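Side-chain contacts in protein translation elongation factor 1A (Methanosarcina mazei, PDB 3WND), which binds cysteinyl-tRNA in its GTP-bound form and probably serves as a translation elongation factor related to SelB and EF-Tu: residues 25-30 / 75-80; 33-38 / 51-56; 39-44 / 165-170; 63-68 / 81-86; 150-155 / 171-176. All coordinates share one frame; numbering follows the deposited sequence.

Contact 1: residues 25-30 / 75-80; sequences AIIGTE and KSLITA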
# COMPACT_ATOMS: atom_id res chain seq x y z
N ALA A 25 -5.04 2.09 4.49
CA ALA A 25 -3.75 2.22 5.17
C ALA A 25 -3.78 3.36 6.13
O ALA A 25 -4.17 4.47 5.79
CB ALA A 25 -2.69 2.51 4.14
N ILE A 26 -3.41 3.08 7.37
CA ILE A 26 -3.33 4.19 8.39
C ILE A 26 -1.84 4.40 8.61
O ILE A 26 -1.10 3.47 9.04
CB ILE A 26 -4.03 3.85 9.77
CG1 ILE A 26 -5.48 3.33 9.61
CG2 ILE A 26 -3.90 5.07 10.70
CD1 ILE A 26 -6.48 4.21 8.91
N ILE A 27 -1.39 5.62 8.27
CA ILE A 27 0.01 5.90 8.25
C ILE A 27 0.31 7.24 8.92
O ILE A 27 -0.59 8.12 9.13
CB ILE A 27 0.56 5.91 6.77
CG1 ILE A 27 -0.03 7.09 5.97
CG2 ILE A 27 0.33 4.52 6.06
CD1 ILE A 27 0.74 7.36 4.65
N GLY A 28 1.57 7.46 9.16
CA GLY A 28 2.09 8.76 9.54
C GLY A 28 3.23 8.70 10.51
O GLY A 28 3.77 7.59 10.80
N THR A 29 3.66 9.87 10.95
CA THR A 29 4.86 10.05 11.80
C THR A 29 4.75 9.47 13.19
O THR A 29 3.70 8.89 13.59
CB THR A 29 5.23 11.59 11.84
OG1 THR A 29 6.58 11.74 12.34
CG2 THR A 29 4.23 12.43 12.64
N GLU A 30 5.89 9.49 13.91
CA GLU A 30 5.86 9.06 15.33
C GLU A 30 4.87 9.85 16.16
O GLU A 30 4.70 11.05 15.94
CB GLU A 30 7.23 9.25 15.99
CG GLU A 30 8.25 8.31 15.40
CD GLU A 30 9.26 8.98 14.43
OE1 GLU A 30 8.88 9.87 13.55
OE2 GLU A 30 10.46 8.57 14.52
N LYS A 75 9.61 -0.52 4.11
CA LYS A 75 8.79 -1.67 3.69
C LYS A 75 7.43 -1.69 4.41
O LYS A 75 6.39 -2.03 3.80
CB LYS A 75 9.63 -2.96 3.96
CG LYS A 75 8.86 -4.29 3.98
CD LYS A 75 9.78 -5.46 4.31
CE LYS A 75 9.03 -6.83 4.18
NZ LYS A 75 9.90 -8.06 4.19
N SER A 76 7.40 -1.30 5.71
CA SER A 76 6.12 -1.33 6.42
C SER A 76 5.15 -0.36 5.73
O SER A 76 3.98 -0.72 5.45
CB SER A 76 6.36 -0.94 7.89
OG SER A 76 5.07 -0.83 8.63
N LEU A 77 5.63 0.85 5.47
CA LEU A 77 4.76 1.84 4.83
C LEU A 77 4.34 1.43 3.41
O LEU A 77 3.19 1.54 3.02
CB LEU A 77 5.52 3.18 4.74
CG LEU A 77 4.79 4.36 4.04
CD1 LEU A 77 3.62 4.83 4.84
CD2 LEU A 77 5.82 5.47 3.82
N ILE A 78 5.32 1.00 2.62
CA ILE A 78 5.04 0.75 1.20
C ILE A 78 4.17 -0.49 1.08
O ILE A 78 3.33 -0.55 0.22
CB ILE A 78 6.31 0.71 0.36
CG1 ILE A 78 7.10 2.04 0.48
CG2 ILE A 78 5.91 0.29 -1.09
CD1 ILE A 78 6.24 3.27 0.13
N THR A 79 4.37 -1.51 1.93
CA THR A 79 3.44 -2.67 1.92
C THR A 79 2.03 -2.23 2.25
O THR A 79 1.10 -2.62 1.53
CB THR A 79 3.93 -3.75 2.92
OG1 THR A 79 5.25 -4.20 2.58
CG2 THR A 79 2.95 -4.94 2.97
N ALA A 80 1.84 -1.42 3.33
CA ALA A 80 0.51 -0.99 3.68
C ALA A 80 -0.12 -0.24 2.52
O ALA A 80 -1.28 -0.44 2.21
CB ALA A 80 0.61 -0.03 4.86

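Contact 2: residues 33-38 / 51-56; sequences GRTSLA and TMYNND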
# COMPACT_ATOMS: atom_id res chain seq x y z
N GLY A 33 -0.85 9.14 16.87
CA GLY A 33 -2.13 8.45 17.14
C GLY A 33 -2.55 7.42 16.12
O GLY A 33 -3.68 6.98 16.14
N ARG A 34 -1.63 7.00 15.26
CA ARG A 34 -1.93 6.02 14.15
C ARG A 34 -2.44 4.70 14.72
O ARG A 34 -3.49 4.24 14.32
CB ARG A 34 -0.65 5.66 13.45
CG ARG A 34 -0.04 6.71 12.58
CD ARG A 34 1.11 6.01 11.86
NE ARG A 34 2.26 6.17 12.69
CZ ARG A 34 3.40 5.51 12.63
NH1 ARG A 34 3.64 4.50 11.75
NH2 ARG A 34 4.36 5.85 13.47
N THR A 35 -1.67 4.07 15.60
CA THR A 35 -2.11 2.77 16.12
C THR A 35 -3.37 2.87 16.93
O THR A 35 -4.27 2.04 16.73
CB THR A 35 -0.97 2.13 16.97
OG1 THR A 35 0.15 1.89 16.11
CG2 THR A 35 -1.48 0.83 17.61
N SER A 36 -3.57 3.97 17.71
CA SER A 36 -4.80 4.05 18.45
C SER A 36 -5.97 4.23 17.54
O SER A 36 -7.04 3.73 17.82
CB SER A 36 -4.70 5.27 19.39
OG SER A 36 -3.73 4.95 20.37
N LEU A 37 -5.74 4.92 16.42
CA LEU A 37 -6.90 5.12 15.50
C LEU A 37 -7.26 3.74 14.84
O LEU A 37 -8.46 3.38 14.79
CB LEU A 37 -6.52 6.17 14.43
CG LEU A 37 -7.60 6.42 13.32
CD1 LEU A 37 -8.91 6.81 13.93
CD2 LEU A 37 -7.07 7.39 12.25
N ALA A 38 -6.23 3.10 14.26
CA ALA A 38 -6.41 1.81 13.57
C ALA A 38 -7.14 0.85 14.60
O ALA A 38 -8.13 0.17 14.26
CB ALA A 38 -5.05 1.19 13.14
N THR A 51 0.12 -4.29 10.83
CA THR A 51 -1.00 -4.95 11.54
C THR A 51 -2.34 -4.63 10.95
O THR A 51 -2.65 -3.48 10.69
CB THR A 51 -0.98 -4.60 13.08
OG1 THR A 51 0.31 -4.95 13.64
CG2 THR A 51 -2.04 -5.29 13.83
N MET A 52 -3.14 -5.69 10.70
CA MET A 52 -4.43 -5.54 10.12
C MET A 52 -5.41 -5.45 11.24
O MET A 52 -5.30 -6.18 12.25
CB MET A 52 -4.94 -6.74 9.35
CG MET A 52 -3.96 -7.52 8.51
SD MET A 52 -2.72 -6.52 7.72
CE MET A 52 -3.47 -6.32 6.15
N TYR A 53 -6.37 -4.57 11.06
CA TYR A 53 -7.49 -4.41 11.96
C TYR A 53 -8.71 -4.57 11.09
O TYR A 53 -9.00 -3.75 10.22
CB TYR A 53 -7.52 -3.03 12.66
CG TYR A 53 -6.37 -2.92 13.64
CD1 TYR A 53 -5.12 -2.47 13.24
CD2 TYR A 53 -6.54 -3.27 14.99
CE1 TYR A 53 -4.02 -2.43 14.13
CE2 TYR A 53 -5.47 -3.19 15.90
CZ TYR A 53 -4.23 -2.77 15.47
OH TYR A 53 -3.14 -2.63 16.30
N ASN A 54 -9.36 -5.72 11.28
CA ASN A 54 -10.53 -6.03 10.45
C ASN A 54 -11.82 -5.57 11.01
O ASN A 54 -12.10 -5.65 12.25
CB ASN A 54 -10.59 -7.54 10.23
CG ASN A 54 -9.29 -8.08 9.66
OD1 ASN A 54 -8.90 -7.69 8.54
ND2 ASN A 54 -8.62 -8.96 10.40
N ASN A 55 -12.65 -5.07 10.12
CA ASN A 55 -13.95 -4.71 10.53
C ASN A 55 -14.97 -5.02 9.47
O ASN A 55 -15.12 -4.25 8.51
CB ASN A 55 -14.04 -3.27 10.96
CG ASN A 55 -15.29 -3.01 11.78
OD1 ASN A 55 -16.37 -3.52 11.46
ND2 ASN A 55 -15.16 -2.25 12.85
N ASP A 56 -15.64 -6.16 9.60
CA ASP A 56 -16.69 -6.52 8.63
C ASP A 56 -18.08 -6.46 9.34
O ASP A 56 -19.08 -7.00 8.87
CB ASP A 56 -16.40 -7.90 8.01
CG ASP A 56 -16.66 -9.03 8.97
OD1 ASP A 56 -16.81 -8.74 10.20
OD2 ASP A 56 -16.74 -10.19 8.51

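Contact 3: residues 39-44 / 165-170; sequences ANLGKK and EGVDEL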
# COMPACT_ATOMS: atom_id res chain seq x y z
N ALA A 39 -6.60 0.79 15.83
CA ALA A 39 -7.08 -0.17 16.85
C ALA A 39 -8.56 0.09 17.24
O ALA A 39 -9.25 -0.83 17.67
CB ALA A 39 -6.16 -0.11 18.08
N ASN A 40 -9.02 1.33 17.11
CA ASN A 40 -10.42 1.67 17.39
C ASN A 40 -11.31 1.62 16.19
O ASN A 40 -12.53 1.84 16.29
CB ASN A 40 -10.48 3.06 18.03
CG ASN A 40 -10.11 3.04 19.53
OD1 ASN A 40 -10.85 2.48 20.33
ND2 ASN A 40 -8.98 3.60 19.91
N LEU A 41 -10.74 1.23 15.03
CA LEU A 41 -11.56 1.11 13.81
C LEU A 41 -11.84 -0.36 13.45
O LEU A 41 -12.74 -0.61 12.62
CB LEU A 41 -10.86 1.76 12.61
CG LEU A 41 -10.83 3.29 12.69
CD1 LEU A 41 -10.11 3.84 11.53
CD2 LEU A 41 -12.21 3.93 12.76
N GLY A 42 -11.11 -1.29 14.02
CA GLY A 42 -11.41 -2.74 13.79
C GLY A 42 -10.71 -3.65 14.80
O GLY A 42 -10.07 -3.18 15.76
N LYS A 43 -10.88 -4.94 14.59
CA LYS A 43 -10.36 -5.99 15.43
C LYS A 43 -8.97 -6.46 14.95
O LYS A 43 -8.79 -6.84 13.79
CB LYS A 43 -11.35 -7.17 15.37
CG LYS A 43 -10.85 -8.48 15.95
CD LYS A 43 -11.92 -9.58 15.80
CE LYS A 43 -13.41 -9.15 16.10
NZ LYS A 43 -14.29 -9.13 14.93
N LYS A 44 -8.04 -6.51 15.89
CA LYS A 44 -6.69 -6.84 15.61
C LYS A 44 -6.65 -8.23 14.98
O LYS A 44 -7.19 -9.22 15.54
CB LYS A 44 -5.80 -6.75 16.82
CG LYS A 44 -4.31 -6.83 16.53
CD LYS A 44 -3.50 -6.46 17.79
CE LYS A 44 -2.08 -6.87 17.47
NZ LYS A 44 -1.07 -6.80 18.55
N GLU A 165 -14.53 12.86 19.03
CA GLU A 165 -14.98 13.77 18.03
C GLU A 165 -14.22 13.46 16.75
O GLU A 165 -13.05 12.97 16.73
CB GLU A 165 -14.89 15.23 18.48
CG GLU A 165 -13.50 15.68 18.59
CD GLU A 165 -13.37 17.21 18.71
OE1 GLU A 165 -14.35 18.01 18.78
OE2 GLU A 165 -12.20 17.58 18.78
N GLY A 166 -14.92 13.69 15.68
CA GLY A 166 -14.44 13.49 14.30
C GLY A 166 -14.31 12.05 13.81
O GLY A 166 -14.16 11.85 12.59
N VAL A 167 -14.45 11.04 14.68
CA VAL A 167 -14.27 9.67 14.24
C VAL A 167 -15.47 9.29 13.35
O VAL A 167 -15.31 8.70 12.30
CB VAL A 167 -14.11 8.72 15.40
CG1 VAL A 167 -14.08 7.26 14.92
CG2 VAL A 167 -12.77 9.02 16.13
N ASP A 168 -16.69 9.64 13.78
CA ASP A 168 -17.85 9.37 12.90
C ASP A 168 -17.66 10.01 11.52
O ASP A 168 -17.93 9.36 10.49
CB ASP A 168 -19.16 9.92 13.53
CG ASP A 168 -19.60 9.11 14.69
OD1 ASP A 168 -19.10 7.97 14.87
OD2 ASP A 168 -20.46 9.63 15.39
N GLU A 169 -17.23 11.28 11.48
CA GLU A 169 -16.97 12.02 10.19
C GLU A 169 -15.85 11.27 9.38
O GLU A 169 -15.98 11.08 8.16
CB GLU A 169 -16.55 13.48 10.49
CG GLU A 169 -16.38 14.23 9.18
CD GLU A 169 -15.94 15.69 9.35
OE1 GLU A 169 -16.01 16.20 10.49
OE2 GLU A 169 -15.55 16.31 8.33
N LEU A 170 -14.76 10.86 10.04
CA LEU A 170 -13.74 10.09 9.32
C LEU A 170 -14.41 8.83 8.69
O LEU A 170 -14.14 8.46 7.52
CB LEU A 170 -12.61 9.60 10.25
CG LEU A 170 -11.48 8.69 9.61
CD1 LEU A 170 -10.62 9.38 8.56
CD2 LEU A 170 -10.57 8.09 10.69

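Contact 4: residues 63-68 / 81-86; sequences VFVDAH and LNISDI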
# COMPACT_ATOMS: atom_id res chain seq x y z
N VAL A 63 -10.60 -3.43 5.95
CA VAL A 63 -9.37 -3.81 6.58
C VAL A 63 -8.55 -2.53 6.71
O VAL A 63 -8.36 -1.80 5.71
CB VAL A 63 -8.59 -4.86 5.77
CG1 VAL A 63 -7.25 -5.20 6.42
CG2 VAL A 63 -9.52 -6.08 5.57
N PHE A 64 -8.14 -2.25 7.96
CA PHE A 64 -7.24 -1.08 8.23
C PHE A 64 -5.87 -1.59 8.52
O PHE A 64 -5.66 -2.38 9.40
CB PHE A 64 -7.77 -0.25 9.42
CG PHE A 64 -9.15 0.20 9.24
CD1 PHE A 64 -10.21 -0.57 9.71
CD2 PHE A 64 -9.39 1.39 8.62
CE1 PHE A 64 -11.50 -0.13 9.48
CE2 PHE A 64 -10.70 1.85 8.46
CZ PHE A 64 -11.76 1.07 8.90
N VAL A 65 -4.89 -1.10 7.78
CA VAL A 65 -3.56 -1.63 7.94
C VAL A 65 -2.74 -0.54 8.59
O VAL A 65 -2.55 0.58 8.03
CB VAL A 65 -2.99 -1.97 6.55
CG1 VAL A 65 -1.60 -2.51 6.74
CG2 VAL A 65 -3.96 -2.90 5.86
N ASP A 66 -2.29 -0.86 9.80
CA ASP A 66 -1.41 0.05 10.53
C ASP A 66 0.02 -0.24 10.16
O ASP A 66 0.52 -1.40 10.39
CB ASP A 66 -1.64 -0.17 12.03
CG ASP A 66 -0.64 0.65 12.96
OD1 ASP A 66 0.09 1.56 12.52
OD2 ASP A 66 -0.66 0.36 14.18
N ALA A 67 0.67 0.75 9.50
CA ALA A 67 2.12 0.55 9.16
C ALA A 67 3.01 0.83 10.39
O ALA A 67 3.77 1.86 10.46
CB ALA A 67 2.49 1.52 7.99
N HIS A 68 2.89 -0.02 11.40
CA HIS A 68 3.48 0.32 12.70
C HIS A 68 4.96 0.31 12.77
O HIS A 68 5.50 0.82 13.76
CB HIS A 68 2.85 -0.54 13.84
CG HIS A 68 3.23 -2.00 13.76
ND1 HIS A 68 2.39 -2.99 13.23
CD2 HIS A 68 4.44 -2.60 13.94
CE1 HIS A 68 3.02 -4.14 13.23
NE2 HIS A 68 4.27 -3.94 13.68
N LEU A 81 0.68 0.62 1.90
CA LEU A 81 0.15 1.38 0.78
C LEU A 81 -0.22 0.53 -0.43
O LEU A 81 -1.23 0.77 -1.05
CB LEU A 81 1.03 2.55 0.35
CG LEU A 81 1.09 3.69 1.43
CD1 LEU A 81 2.06 4.78 1.11
CD2 LEU A 81 -0.34 4.31 1.76
N ASN A 82 0.66 -0.38 -0.84
CA ASN A 82 0.39 -1.15 -2.04
C ASN A 82 -0.61 -2.28 -1.86
O ASN A 82 -0.92 -2.94 -2.86
CB ASN A 82 1.76 -1.71 -2.62
CG ASN A 82 2.52 -0.62 -3.51
OD1 ASN A 82 1.90 0.39 -3.93
ND2 ASN A 82 3.82 -0.88 -3.88
N ILE A 83 -1.13 -2.49 -0.64
CA ILE A 83 -2.30 -3.39 -0.46
C ILE A 83 -3.58 -2.65 -0.21
O ILE A 83 -4.62 -3.25 -0.12
CB ILE A 83 -2.03 -4.47 0.66
CG1 ILE A 83 -2.07 -3.87 2.03
CG2 ILE A 83 -0.80 -5.31 0.32
CD1 ILE A 83 -1.72 -4.96 3.10
N SER A 84 -3.47 -1.32 -0.08
CA SER A 84 -4.62 -0.53 0.24
C SER A 84 -5.09 0.33 -0.91
O SER A 84 -4.33 0.62 -1.87
CB SER A 84 -4.30 0.35 1.46
OG SER A 84 -3.98 -0.47 2.57
N ASP A 85 -6.34 0.81 -0.83
CA ASP A 85 -6.83 1.74 -1.84
C ASP A 85 -7.06 3.14 -1.30
O ASP A 85 -7.23 4.06 -2.11
CB ASP A 85 -8.15 1.22 -2.49
CG ASP A 85 -7.87 0.00 -3.41
OD1 ASP A 85 -6.92 0.03 -4.24
OD2 ASP A 85 -8.60 -0.93 -3.28
N ILE A 86 -7.10 3.27 0.03
CA ILE A 86 -7.37 4.57 0.66
C ILE A 86 -6.27 4.77 1.70
O ILE A 86 -5.96 3.81 2.40
CB ILE A 86 -8.70 4.52 1.46
CG1 ILE A 86 -9.89 4.27 0.50
CG2 ILE A 86 -8.92 5.86 2.20
CD1 ILE A 86 -11.24 4.00 1.19

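Contact 5: residues 150-155 / 171-176; sequences ECISLN and KARINE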
# COMPACT_ATOMS: atom_id res chain seq x y z
N GLU A 150 -9.58 15.70 2.20
CA GLU A 150 -10.19 16.36 3.36
C GLU A 150 -9.25 16.19 4.59
O GLU A 150 -8.51 15.21 4.69
CB GLU A 150 -11.54 15.72 3.64
CG GLU A 150 -12.57 16.03 2.60
CD GLU A 150 -13.97 15.55 2.96
OE1 GLU A 150 -14.22 15.17 4.13
OE2 GLU A 150 -14.82 15.52 2.05
N CYS A 151 -9.24 17.18 5.47
CA CYS A 151 -8.57 17.14 6.78
C CYS A 151 -9.69 17.11 7.83
O CYS A 151 -10.55 18.00 7.92
CB CYS A 151 -7.71 18.36 7.01
SG CYS A 151 -6.53 18.47 5.66
N ILE A 152 -9.67 16.05 8.63
CA ILE A 152 -10.69 15.83 9.64
C ILE A 152 -10.03 15.84 11.00
O ILE A 152 -9.16 14.98 11.28
CB ILE A 152 -11.38 14.43 9.41
CG1 ILE A 152 -12.12 14.54 8.01
CG2 ILE A 152 -12.46 14.21 10.52
CD1 ILE A 152 -12.72 13.25 7.58
N SER A 153 -10.43 16.75 11.86
CA SER A 153 -9.85 16.80 13.22
C SER A 153 -10.58 15.75 14.10
O SER A 153 -11.84 15.71 14.12
CB SER A 153 -10.19 18.19 13.78
OG SER A 153 -9.74 18.27 15.11
N LEU A 154 -9.83 14.96 14.84
CA LEU A 154 -10.46 13.86 15.63
C LEU A 154 -9.59 13.46 16.80
O LEU A 154 -8.43 13.84 16.89
CB LEU A 154 -10.69 12.62 14.69
CG LEU A 154 -9.44 11.93 14.06
CD1 LEU A 154 -8.79 10.97 15.03
CD2 LEU A 154 -9.90 11.14 12.79
N ASN A 155 -10.16 12.67 17.74
CA ASN A 155 -9.32 12.01 18.72
C ASN A 155 -10.01 10.64 18.99
O ASN A 155 -11.14 10.42 18.56
CB ASN A 155 -9.24 12.87 20.06
CG ASN A 155 -10.60 13.00 20.77
OD1 ASN A 155 -11.13 11.99 21.30
ND2 ASN A 155 -11.19 14.23 20.80
N LYS A 171 -15.19 8.11 9.49
CA LYS A 171 -15.71 6.87 8.97
C LYS A 171 -16.64 7.15 7.80
O LYS A 171 -16.69 6.35 6.83
CB LYS A 171 -16.49 6.13 10.06
CG LYS A 171 -15.56 5.47 11.11
CD LYS A 171 -16.50 4.84 12.16
CE LYS A 171 -15.79 4.24 13.27
NZ LYS A 171 -16.82 3.42 14.02
N ALA A 172 -17.42 8.23 7.88
CA ALA A 172 -18.33 8.55 6.81
C ALA A 172 -17.58 8.92 5.56
O ALA A 172 -17.95 8.47 4.47
CB ALA A 172 -19.20 9.75 7.28
N ARG A 173 -16.48 9.70 5.71
CA ARG A 173 -15.65 9.99 4.52
C ARG A 173 -14.97 8.71 3.94
O ARG A 173 -14.84 8.56 2.74
CB ARG A 173 -14.59 11.07 4.91
CG ARG A 173 -13.68 11.43 3.75
CD ARG A 173 -14.49 11.86 2.54
NE ARG A 173 -13.65 12.24 1.43
CZ ARG A 173 -14.16 12.44 0.22
NH1 ARG A 173 -15.49 12.27 0.06
NH2 ARG A 173 -13.37 12.78 -0.81
N ILE A 174 -14.48 7.84 4.80
CA ILE A 174 -13.85 6.53 4.30
C ILE A 174 -14.94 5.79 3.50
O ILE A 174 -14.68 5.31 2.43
CB ILE A 174 -13.44 5.65 5.47
CG1 ILE A 174 -12.19 6.33 6.11
CG2 ILE A 174 -13.09 4.21 5.04
CD1 ILE A 174 -11.79 5.68 7.41
N ASN A 175 -16.18 5.74 4.01
CA ASN A 175 -17.21 5.02 3.22
C ASN A 175 -17.54 5.72 1.88
O ASN A 175 -17.80 5.02 0.90
CB ASN A 175 -18.50 4.85 4.06
CG ASN A 175 -18.39 3.60 4.99
OD1 ASN A 175 -18.47 2.42 4.52
ND2 ASN A 175 -18.22 3.82 6.28
N GLU A 176 -17.60 7.06 1.86
CA GLU A 176 -17.80 7.79 0.60
C GLU A 176 -16.68 7.45 -0.40
O GLU A 176 -16.98 7.15 -1.59
CB GLU A 176 -17.88 9.32 0.78
CG GLU A 176 -19.12 9.78 1.47
CD GLU A 176 -19.02 11.29 1.79
OE1 GLU A 176 -17.92 11.92 1.53
OE2 GLU A 176 -20.02 11.83 2.32
O HOH W 1 -10.61 13.08 1.40

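Contact 1: residues 25-30 / 75-80
Ile-27 of the strand and Leu-77 of the helix meet closely, CG2 of Ile-27 lying 3.5 Å from CD1 of Leu-77. That one methyl is also the nearest approach for CB and for CD1 of Ile-27, each 3.8 Å from CD1 of Leu-77, so the leucine tip rests in the angle between the two isoleucine branches. The isoleucine takes an uncommon form to offer it: CG1 stands between the backbone N and the carbonyl carbon (chi1 67°), which leaves CG2 beside the backbone N. The two side chains cross at about a right angle. Leu-77 does not aim its CB at the strand; CG anti to the backbone N (chi1 178°) carries the tip across.

One turn further along the helix the fit is looser. CB of Ala-25 is 4.2 Å from CB of Ala-80, and its nearest neighbour is the carbonyl O of Ala-80 at 3.8 Å. Small side chains here let the backbones draw together, the CA atoms of Ala-25 and Ala-80 being 5.5 Å apart. At the other end the segments diverge: Lys-75 on the helix and Glu-30 beyond the strand are both exposed and take no part. Leu-107 of helix 98-109 also packs on Ile-27, while Leu-77 also touches Phe-363 of strand 363-369.

Strand 21-28 runs into the nucleotide-binding loop, and helix 74-83 lies against its sheet. With only carbon tips and the carbonyl O of Ala-80 meeting, the join depends on shape and exclusion of water rather than on directed polar bonds.

Contact 2: residues 33-38 / 51-56
OG1 of Thr-35 is hydrogen-bonded to OD2 of Asp-66, while the methyl of the same threonine turns to Tyr-53, CG2 of Thr-35 lying 4.1 Å from OH of Tyr-53. The split follows from chi1 of -63°, which puts CG2 anti to the backbone N and OG1 beside it.

The main contact is one turn later. The peptide end of Ala-38 lies over one face of the Tyr-53 ring, its carbonyl C 3.9 Å above the plane and displaced toward the rim. The carbonyl O of Ala-38 comes within 3.6 Å of CG of Tyr-53, and CB of Ala-38 reaches CD1 of the ring at 3.7 Å. The tyrosine leaves strand 51-55 with CG anti to its carbonyl carbon and spreads its ring along the helix, from Ala-38 back to Thr-35. Ala-39 and Lys-44 also touch this side chain. A serine in place of Tyr-53 would probably leave Ala-38 without its flat cover and open a gap between helix and strand.

Helix 34-39 begins at the end of the P-loop motif, where Arg-34 stands at the position usually held by lysine; Gly-33 to Ser-36 bind GDP in another structure of this protein. The aromatic face thus packs the later part of this short helix on the sheet through van der Waals contact of a methyl and a carbonyl with the ring, without a directed polar bond between the two segments, while the polar tie of Thr-35 goes to the neighbouring strand at Asp-66.

Contact 3: residues 39-44 / 165-170
Leu-41 reaches Val-167 and Leu-170 at the start of a helix, and the 39-44 segment is built around it. Ala-39 ends helix 34-39. Asn-40 points its CB toward the second segment but makes no contact there; its ND2 is instead hydrogen-bonded back to the carbonyl O of Ser-36, and the side chain lies on Thr-156 and Phe-164.

Leu-41 then does the touching, its two methyls parted like a fork. CD2 of Leu-41 lies 4.4 Å from CG1 of Val-167, and CD1 of Leu-41 lies at the same 4.4 Å from CD2 of Leu-170. Its CG stands anti to the carbonyl carbon (chi1 -71°), and this brings the fork nearer to the helix than CB alone would be. Both distances are those of loose van der Waals contact. Phe-64 and Lys-171 also touch the leucine, and its carbonyl O is held by a hydrogen bond from ND2 of Asn-55.

Gly-42 carries the chain on to strand 43-47. There N of Lys-43 is probably hydrogen-bonded to the carbonyl O of Asn-54 in sheet pairing, and Lys-44 touches Thr-51.

On the far side Gly-166, with a positive phi, stands at the N-cap, and the O of Gly-166 accepts from N of Leu-170 at 2.8 Å. The contact joins the turn after the P-loop helix to the beginning of the C-terminal helix of the nucleotide-binding domain, two elements that pack on one face of the central sheet in Ras-like GTPase folds.

Contact 4: residues 63-68 / 81-86
Val-65 points from the strand toward Ile-83 and Ser-84. Its CB is already 4.4 Å from OG of Ser-84. From there the branches part. CG1, anti to the backbone N (chi1 180°), stays 4.4 Å from CD1 of Ile-83, at the margin of contact. CG2, beside the backbone N, goes deeper, 4.1 Å from CD1 of Ile-83 and likewise 4.1 Å from OG of Ser-84. One methyl therefore fits between a hydrocarbon tip and a hydroxyl oxygen.

Ile-83 crosses the valine at about a right angle. With chi1 at 74° its CG1 lies between the backbone N and the carbonyl carbon, and from there the chain runs out straight to present CD1. Met-52 of strand 51-55 touches both Val-65 and Ile-83, and Leu-308 packs on Ile-83 from another part of the chain.

The serine's polar need is met within its own turn: OG is hydrogen-bonded to the carbonyl O of Ala-80. This ties the hydroxyl down near the end of helix 74-83, and Ala-25 of the adjoining strand 21-28 packs on it too.

The contact lies within the beta-alpha-beta crossover that leads from strand 61-66 through helix 74-83 to strand 86-91. Its chemistry is weak dispersion around a single valine methyl, and because OG of Ser-84 has its bond to Ala-80, the buried hydroxyl can border that apolar group at little polar cost.

Contact 5: residues 150-155 / 171-176
The carboxylate of Glu-150 is stacked on the guanidinium of Arg-173, the two planes only 7° apart. OE2 of Glu-150 sits over one face, 3.5 Å from NE of Arg-173 and offset toward the rim. No N-H points at this oxygen, and the salt bridge is one of charge alone. OE1 of Glu-150 lies instead along the aliphatic part, 3.7 Å from CD of Arg-173.

Two N-H groups in the plane, on NH1 and NE, are used elsewhere. NH1 of Arg-173 donates to OE1 of Glu-176 at 2.9 Å, meeting that oxygen nearly along its C-O axis, although the bond at nitrogen is bent to 144°. Water 1 lies at the guanidinium edge, accepting from NE of Arg-173 at 3.2 Å and from the backbone N of Glu-150 at 2.9 Å. Edge bonds to Glu-176 and the water thus fix the plane that Glu-150 covers.

Behind the head group, the arginine is bent at chi2 (55°), and CD1 of Ile-152 buttresses its CB at 3.9 Å. Ile-116 of strand 115-119 also touches Arg-173.

A leucine in place of Arg-173 would probably leave Glu-150 and Glu-176, with oxygens OE2 and OE1 now 4.8 Å apart, without the cation between them. The contact fastens the edge strand 150-153 to helix 167-187 through a partly exposed ion network, in which one positive charge is likely to offset the mutual repulsion of two carboxylates.

In the fold
All five contacts belong to the nucleotide-binding domain and reach its one mixed sheet, where strand 43-47 and strand 150-153 form the outer edges. Contacts 1 and 4 share helix 74-83, lie about 7 Å apart between centres and use neighbouring strands, 21-28 and 61-66. Contacts 3 and 5 share helix 167-187, with centres about 9 Å apart. Contact 2 lies about 8 Å from contact 3 and 9 Å from contact 4, centre to centre, and links these two groups. Along the chain, contact 2 closes before contact 4 opens, and contact 5 comes last to open. Early and late helices are thereby packed on the sheet that carries the GDP-binding loop.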